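Local coordinates for protein JamJ (Lyngbya majuscula, PDB 5DOZ) that probably catalyses NADPH-dependent reduction of an enoyl-acyl carrier protein, forming a cyclopropane, as the enoyl reductase of a polyketide synthase, at residues A[229-234]-A[255-260]; A[243-248]-A[267-272]. All coordinates share one frame; numbering follows the deposited sequence.

Contact 1: residues A[229-234]-A[255-260]; sequences SLTHGE and RKIWSH. With NDP (NADPH dihydro-nicotinamide-adenine-dinucleotide phosphate), chain E.
Three groups grip one water between Ser229 and Arg255. The water donates to Ser229 O at 2.8 Å and accepts from Arg255 NH2 at 3.1 Å. The same water lies 2.7 Å from O3D of the NADPH, the 3'-hydroxyl oxygen of the nicotinamide ribose. Arg255 also reaches that oxygen directly, NH1 to O3D 2.8 Å and nearly straight at 167°. Both O3D and the water sit at the edge of the guanidinium, in its plane, so the two NH groups are used side by side, one on the sugar and one on the water. A bend at chi3 (-47°) turns the arginine tip to this position. Next to it, CB and OG of Ser229 lie against C4D of the same ribose.

Further along the loop the adenine is met. Both methyls of Leu230 press on the N3A–C2A side of the base, CD2 to N3A at 3.5 Å, while His232 brings CE1 to within 3.7 Å of N1A. With an alanine at Leu230 both methyl contacts would go, and the adenine would probably have a gap along N3A and C2A and more freedom to shift. Tyr235, at the start of helix 235-242, touches both Leu230 and His232.

Away from the cofactor, Thr231 turns toward the other loop: its OG1 lies 3.2 Å from Arg255 O, and its CG2 meets Ile257 CG2 at 4.1 Å, the two side chains crossing at a slant. Arg255 O is also hydrogen-bonded to Ser253 OG.

The loops follow neighbouring parallel strands of a Rossmann fold, the usual place for a dinucleotide. The chemistry divides between the two halves of the cofactor: polar groups fix the ribose hydroxyl through one direct bond and one water, and largely apolar contacts flank the base.

Contact 2: residues A[243-248]-A[267-272]; sequences LALEGR and RSDIKY
The Rossmann beta-alpha-beta unit of strand 247-251, helix 260-266 and strand 271-274 closes here, where Arg248 pairs in parallel with Lys271 just past the type II turn from Ala244 to Gly247. Lys271 N bonds to Gly247 O at 2.9 Å, and the side chains of Arg248 and Lys271 run side by side, although the arginine's guanidinium goes on to a salt bridge with Glu156.

The turn itself is clasped by an Arg267–Asp269 pair. Arg267, bent at chi2 and chi3, holds Asp269 side-on in a salt bridge: its NE bonds to Asp269 OD1, and its NH2 to Asp269 OD2 at 2.7 Å. Its NH1 also donates to Leu243 O at 2.8 Å, and its NH2 to Ala244 O at 2.7 Å. That last donor stands above the carbonyl plane, on the opposite face from Gly247 N, which makes the turn's own bond.

Beside these polar bonds, Leu243 CD2 packs on Ile270 CD1 at 3.9 Å. Asp269 OD2 serves two donors: its syn lone pair takes Arg267 NH2, and its anti lone pair takes Glu246 N at 2.7 Å, with an N-H...O angle of 161°.

Overall arrangement
Contacts 1 and 2 have centres about 16 Å apart and are both built around the six-stranded parallel sheet of the NADPH-binding domain. Their segments alternate along the chain: 229-234, 243-248, 255-260, 267-272. Strand 247-251 and helix 260-266 link them, contact 2 lying where strands 247-251 and 271-274 begin and contact 1 in loops following strands 223-228 and 247-251. Tyr272 joins them directly: its OH lies 2.6 Å from Trp258 O, a probable hydrogen bond, and Ile257 CD1 packs against the same OH. Contact 1, beyond the strand ends, meets the cofactor, while contact 2 ties the sheet's edge strand 271-274 to its neighbour, away from that site.

Contact 1: residues A[229-234]-A[255-260]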
loop_
_atom_site.group_PDB
_atom_site.type_symbol
_atom_site.label_atom_id
_atom_site.label_comp_id
_atom_site.label_asym_id
_atom_site.label_seq_id
_atom_site.Cartn_x
_atom_site.Cartn_y
_atom_site.Cartn_z
ATOM N N SER A 229 1.709 2.510 10.914
ATOM C CA SER A 229 2.627 3.183 9.993
ATOM C C SER A 229 3.137 4.532 10.528
ATOM O O SER A 229 3.762 5.296 9.791
ATOM C CB SER A 229 1.982 3.351 8.610
ATOM O OG SER A 229 1.107 4.469 8.570
ATOM N N LEU A 230 2.887 4.809 11.807
ATOM C CA LEU A 230 3.304 6.074 12.434
ATOM C C LEU A 230 4.431 5.859 13.440
ATOM O O LEU A 230 4.251 5.148 14.435
ATOM C CB LEU A 230 2.115 6.758 13.122
ATOM C CG LEU A 230 0.800 6.941 12.353
ATOM C CD1 LEU A 230 -0.256 7.572 13.253
ATOM C CD2 LEU A 230 0.997 7.760 11.086
ATOM N N THR A 231 5.579 6.490 13.191
ATOM C CA THR A 231 6.800 6.217 13.971
ATOM C C THR A 231 7.466 7.448 14.586
ATOM O O THR A 231 8.463 7.323 15.297
ATOM C CB THR A 231 7.865 5.498 13.122
ATOM O OG1 THR A 231 8.150 6.277 11.950
ATOM C CG2 THR A 231 7.386 4.106 12.722
ATOM N N HIS A 232 6.924 8.630 14.314
ATOM C CA HIS A 232 7.500 9.873 14.836
ATOM C C HIS A 232 7.164 10.078 16.321
ATOM O O HIS A 232 6.343 9.353 16.887
ATOM C CB HIS A 232 7.060 11.068 13.984
ATOM C CG HIS A 232 5.576 11.242 13.898
ATOM N ND1 HIS A 232 4.753 10.324 13.282
ATOM C CD2 HIS A 232 4.768 12.237 14.338
ATOM C CE1 HIS A 232 3.500 10.739 13.358
ATOM N NE2 HIS A 232 3.483 11.900 13.988
ATOM N N GLY A 233 7.817 11.054 16.949
ATOM C CA GLY A 233 7.596 11.368 18.363
ATOM C C GLY A 233 7.651 10.150 19.267
ATOM O O GLY A 233 8.591 9.361 19.197
ATOM N N GLU A 234 6.632 9.998 20.108
ATOM C CA GLU A 234 6.546 8.868 21.032
ATOM C C GLU A 234 5.461 7.871 20.602
ATOM O O GLU A 234 4.911 7.151 21.436
ATOM C CB GLU A 234 6.306 9.366 22.469
ATOM C CG GLU A 234 7.460 10.187 23.051
ATOM C CD GLU A 234 7.146 10.826 24.398
ATOM O OE1 GLU A 234 6.539 10.158 25.269
ATOM O OE2 GLU A 234 7.522 12.007 24.599
ATOM N N ARG A 255 10.602 3.471 7.786
ATOM C CA ARG A 255 11.366 4.689 8.058
ATOM C C ARG A 255 11.521 4.832 9.558
ATOM O O ARG A 255 10.520 4.876 10.285
ATOM C CB ARG A 255 10.664 5.944 7.515
ATOM C CG ARG A 255 10.307 5.933 6.035
ATOM C CD ARG A 255 9.569 7.206 5.618
ATOM N NE ARG A 255 8.476 7.587 6.525
ATOM C CZ ARG A 255 7.226 7.127 6.463
ATOM N NH1 ARG A 255 6.871 6.240 5.537
ATOM N NH2 ARG A 255 6.321 7.553 7.337
ATOM N N LYS A 256 12.773 4.901 10.010
ATOM C CA LYS A 256 13.106 5.093 11.422
ATOM C C LYS A 256 12.300 4.179 12.348
ATOM O O LYS A 256 11.579 4.650 13.233
ATOM C CB LYS A 256 12.937 6.567 11.826
ATOM C CG LYS A 256 13.725 7.559 10.978
ATOM C CD LYS A 256 15.213 7.547 11.297
ATOM C CE LYS A 256 15.957 8.573 10.454
ATOM N NZ LYS A 256 17.428 8.542 10.689
ATOM N N ILE A 257 12.425 2.872 12.134
ATOM C CA ILE A 257 11.735 1.880 12.966
ATOM C C ILE A 257 12.661 1.266 14.024
ATOM O O ILE A 257 13.883 1.273 13.873
ATOM C CB ILE A 257 11.074 0.764 12.116
ATOM C CG1 ILE A 257 12.129 -0.039 11.336
ATOM C CG2 ILE A 257 10.015 1.355 11.187
ATOM C CD1 ILE A 257 11.686 -1.434 10.944
ATOM N N TRP A 258 12.064 0.754 15.095
ATOM C CA TRP A 258 12.800 0.060 16.150
ATOM C C TRP A 258 13.254 -1.313 15.661
ATOM O O TRP A 258 12.581 -1.940 14.836
ATOM C CB TRP A 258 11.918 -0.095 17.393
ATOM C CG TRP A 258 11.661 1.184 18.159
ATOM C CD1 TRP A 258 11.797 2.467 17.701
ATOM C CD2 TRP A 258 11.193 1.291 19.508
ATOM N NE1 TRP A 258 11.457 3.363 18.687
ATOM C CE2 TRP A 258 11.082 2.668 19.806
ATOM C CE3 TRP A 258 10.858 0.356 20.496
ATOM C CZ2 TRP A 258 10.650 3.133 21.054
ATOM C CZ3 TRP A 258 10.429 0.820 21.738
ATOM C CH2 TRP A 258 10.327 2.199 22.003
ATOM N N SER A 259 14.400 -1.771 16.164
ATOM C CA SER A 259 14.921 -3.092 15.815
ATOM C C SER A 259 14.316 -4.156 16.730
ATOM O O SER A 259 13.608 -3.828 17.686
ATOM C CB SER A 259 16.453 -3.107 15.875
ATOM O OG SER A 259 16.922 -2.711 17.151
ATOM N N HIS A 260 14.596 -5.424 16.439
ATOM C CA HIS A 260 13.999 -6.531 17.195
ATOM C C HIS A 260 14.351 -6.585 18.686
ATOM O O HIS A 260 13.501 -6.946 19.504
ATOM C CB HIS A 260 14.281 -7.876 16.521
ATOM C CG HIS A 260 13.171 -8.341 15.631
ATOM N ND1 HIS A 260 13.218 -8.227 14.257
ATOM C CD2 HIS A 260 11.977 -8.910 15.922
ATOM C CE1 HIS A 260 12.103 -8.714 13.740
ATOM N NE2 HIS A 260 11.333 -9.133 14.729
HETATM P PA NDP E . -1.517 7.324 2.501
HETATM O O1A NDP E . -0.821 8.601 2.071
HETATM O O2A NDP E . -2.798 6.898 1.836
HETATM O O5B NDP E . -1.836 7.424 4.074
HETATM C C5B NDP E . -1.203 8.377 4.919
HETATM C C4B NDP E . -2.174 8.675 6.049
HETATM O O4B NDP E . -1.434 9.064 7.211
HETATM C C3B NDP E . -3.121 9.829 5.736
HETATM O O3B NDP E . -4.378 9.377 5.222
HETATM C C2B NDP E . -3.346 10.465 7.083
HETATM O O2B NDP E . -4.545 9.935 7.626
HETATM C C1B NDP E . -2.203 9.995 7.965
HETATM N N9A NDP E . -1.338 11.118 8.372
HETATM C C8A NDP E . -0.896 12.113 7.585
HETATM N N7A NDP E . -0.121 12.965 8.292
HETATM C C5A NDP E . -0.063 12.507 9.558
HETATM C C6A NDP E . 0.583 12.921 10.824
HETATM N N6A NDP E . 1.351 14.031 10.878
HETATM N N1A NDP E . 0.382 12.152 11.924
HETATM C C2A NDP E . -0.378 11.041 11.894
HETATM N N3A NDP E . -0.990 10.613 10.775
HETATM C C4A NDP E . -0.869 11.289 9.603
HETATM O O3 NDP E . -0.443 6.124 2.475
HETATM P PN NDP E . -0.759 4.545 2.473
HETATM O O1N NDP E . -2.013 4.264 3.244
HETATM O O2N NDP E . -0.626 4.034 1.066
HETATM O O5D NDP E . 0.473 3.943 3.320
HETATM C C5D NDP E . 0.740 4.359 4.666
HETATM C C4D NDP E . 2.208 4.117 5.019
HETATM O O4D NDP E . 2.578 2.756 4.778
HETATM C C3D NDP E . 3.155 4.950 4.179
HETATM O O3D NDP E . 4.216 5.374 5.033
HETATM C C2D NDP E . 3.671 3.991 3.122
HETATM O O2D NDP E . 4.954 4.349 2.585
HETATM C C1D NDP E . 3.684 2.674 3.876
HETATM N N1N NDP E . 3.524 1.517 2.994
HETATM C C2N NDP E . 4.346 0.474 3.173
HETATM C C3N NDP E . 4.099 -0.760 2.584
HETATM C C7N NDP E . 4.900 -1.959 3.007
HETATM O O7N NDP E . 5.074 -2.892 2.241
HETATM N N7N NDP E . 5.409 -1.983 4.235
HETATM C C4N NDP E . 3.129 -0.855 1.423
HETATM C C5N NDP E . 2.226 0.293 1.408
HETATM C C6N NDP E . 2.502 1.460 2.119
HETATM P P2B NDP E . -5.361 10.722 8.753
HETATM O O1X NDP E . -5.684 12.062 8.132
HETATM O O2X NDP E . -6.540 9.823 8.961
HETATM O O3X NDP E . -4.422 10.789 9.931
HETATM O O HOH W 1 3.424 6.516 7.292
#

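Contact 2: residues A[243-248]-A[267-272]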
loop_
_atom_site.group_PDB
_atom_site.type_symbol
_atom_site.label_atom_id
_atom_site.label_comp_id
_atom_site.label_asym_id
_atom_site.label_seq_id
_atom_site.Cartn_x
_atom_site.Cartn_y
_atom_site.Cartn_z
ATOM N N LEU A 243 -0.753 -2.381 23.401
ATOM C CA LEU A 243 -0.621 -3.748 22.917
ATOM C C LEU A 243 -0.788 -4.729 24.085
ATOM O O LEU A 243 -0.102 -4.616 25.108
ATOM C CB LEU A 243 0.738 -3.916 22.230
ATOM C CG LEU A 243 0.985 -4.911 21.091
ATOM C CD1 LEU A 243 -0.182 -5.028 20.118
ATOM C CD2 LEU A 243 2.249 -4.505 20.348
ATOM N N ALA A 244 -1.714 -5.674 23.925
ATOM C CA ALA A 244 -2.015 -6.678 24.945
ATOM C C ALA A 244 -0.837 -7.617 25.192
ATOM O O ALA A 244 0.183 -7.549 24.494
ATOM C CB ALA A 244 -3.254 -7.476 24.549
ATOM N N LEU A 245 -0.977 -8.494 26.186
ATOM C CA LEU A 245 0.042 -9.498 26.448
ATOM C C LEU A 245 0.085 -10.468 25.275
ATOM O O LEU A 245 -0.954 -10.984 24.848
ATOM C CB LEU A 245 -0.214 -10.230 27.772
ATOM C CG LEU A 245 0.904 -11.132 28.310
ATOM C CD1 LEU A 245 2.105 -10.307 28.753
ATOM C CD2 LEU A 245 0.404 -12.005 29.456
ATOM N N GLU A 246 1.290 -10.690 24.753
ATOM C CA GLU A 246 1.520 -11.519 23.561
ATOM C C GLU A 246 1.090 -10.810 22.274
ATOM O O GLU A 246 1.123 -11.409 21.202
ATOM C CB GLU A 246 0.817 -12.887 23.654
ATOM C CG GLU A 246 1.072 -13.695 24.919
ATOM C CD GLU A 246 0.160 -14.913 25.011
ATOM O OE1 GLU A 246 0.482 -15.952 24.403
ATOM O OE2 GLU A 246 -0.883 -14.835 25.692
ATOM N N GLY A 247 0.690 -9.543 22.379
ATOM C CA GLY A 247 0.226 -8.765 21.218
ATOM C C GLY A 247 1.168 -8.786 20.025
ATOM O O GLY A 247 2.353 -9.084 20.170
ATOM N N ARG A 248 0.639 -8.467 18.845
ATOM C CA ARG A 248 1.411 -8.523 17.606
ATOM C C ARG A 248 1.498 -7.154 16.916
ATOM O O ARG A 248 0.477 -6.505 16.667
ATOM C CB ARG A 248 0.823 -9.577 16.667
ATOM C CG ARG A 248 0.978 -11.004 17.176
ATOM C CD ARG A 248 -0.264 -11.824 16.868
ATOM N NE ARG A 248 -1.219 -11.781 17.967
ATOM C CZ ARG A 248 -2.525 -12.017 17.854
ATOM N NH1 ARG A 248 -3.071 -12.302 16.676
ATOM N NH2 ARG A 248 -3.294 -11.953 18.938
ATOM N N ARG A 267 9.074 -4.901 25.728
ATOM C CA ARG A 267 8.007 -5.886 25.840
ATOM C C ARG A 267 8.438 -7.196 25.182
ATOM O O ARG A 267 8.337 -7.352 23.962
ATOM C CB ARG A 267 6.727 -5.354 25.181
ATOM C CG ARG A 267 6.114 -4.108 25.814
ATOM C CD ARG A 267 5.149 -4.464 26.935
ATOM N NE ARG A 267 4.268 -5.565 26.549
ATOM C CZ ARG A 267 3.070 -5.423 25.994
ATOM N NH1 ARG A 267 2.573 -4.216 25.755
ATOM N NH2 ARG A 267 2.362 -6.496 25.680
ATOM N N SER A 268 8.924 -8.130 25.996
ATOM C CA SER A 268 9.450 -9.408 25.500
ATOM C C SER A 268 8.358 -10.357 25.004
ATOM O O SER A 268 8.619 -11.251 24.196
ATOM C CB SER A 268 10.295 -10.093 26.582
ATOM O OG SER A 268 9.526 -10.357 27.743
ATOM N N ASP A 269 7.138 -10.147 25.487
ATOM C CA ASP A 269 6.001 -11.017 25.188
ATOM C C ASP A 269 5.467 -10.878 23.760
ATOM O O ASP A 269 4.840 -11.798 23.234
ATOM C CB ASP A 269 4.864 -10.717 26.165
ATOM C CG ASP A 269 4.389 -9.274 26.079
ATOM O OD1 ASP A 269 5.198 -8.356 26.339
ATOM O OD2 ASP A 269 3.207 -9.058 25.745
ATOM N N ILE A 270 5.705 -9.723 23.146
ATOM C CA ILE A 270 5.046 -9.378 21.888
ATOM C C ILE A 270 5.800 -9.815 20.637
ATOM O O ILE A 270 7.029 -9.861 20.617
ATOM C CB ILE A 270 4.716 -7.872 21.796
ATOM C CG1 ILE A 270 5.967 -7.021 22.023
ATOM C CG2 ILE A 270 3.596 -7.516 22.766
ATOM C CD1 ILE A 270 5.758 -5.546 21.769
ATOM N N LYS A 271 5.041 -10.142 19.599
ATOM C CA LYS A 271 5.615 -10.490 18.313
ATOM C C LYS A 271 5.724 -9.227 17.471
ATOM O O LYS A 271 4.742 -8.515 17.265
ATOM C CB LYS A 271 4.780 -11.567 17.616
ATOM C CG LYS A 271 4.669 -12.854 18.419
ATOM C CD LYS A 271 4.399 -14.055 17.527
ATOM C CE LYS A 271 4.247 -15.321 18.353
ATOM N NZ LYS A 271 4.375 -16.538 17.506
ATOM N N TYR A 272 6.939 -8.940 17.024
ATOM C CA TYR A 272 7.229 -7.748 16.247
ATOM C C TYR A 272 7.320 -8.149 14.784
ATOM O O TYR A 272 8.138 -8.999 14.419
ATOM C CB TYR A 272 8.534 -7.117 16.736
ATOM C CG TYR A 272 8.938 -5.828 16.057
ATOM C CD1 TYR A 272 8.037 -4.766 15.917
ATOM C CD2 TYR A 272 10.236 -5.658 15.579
ATOM C CE1 TYR A 272 8.414 -3.584 15.301
ATOM C CE2 TYR A 272 10.623 -4.480 14.967
ATOM C CZ TYR A 272 9.711 -3.446 14.830
ATOM O OH TYR A 272 10.100 -2.278 14.220
#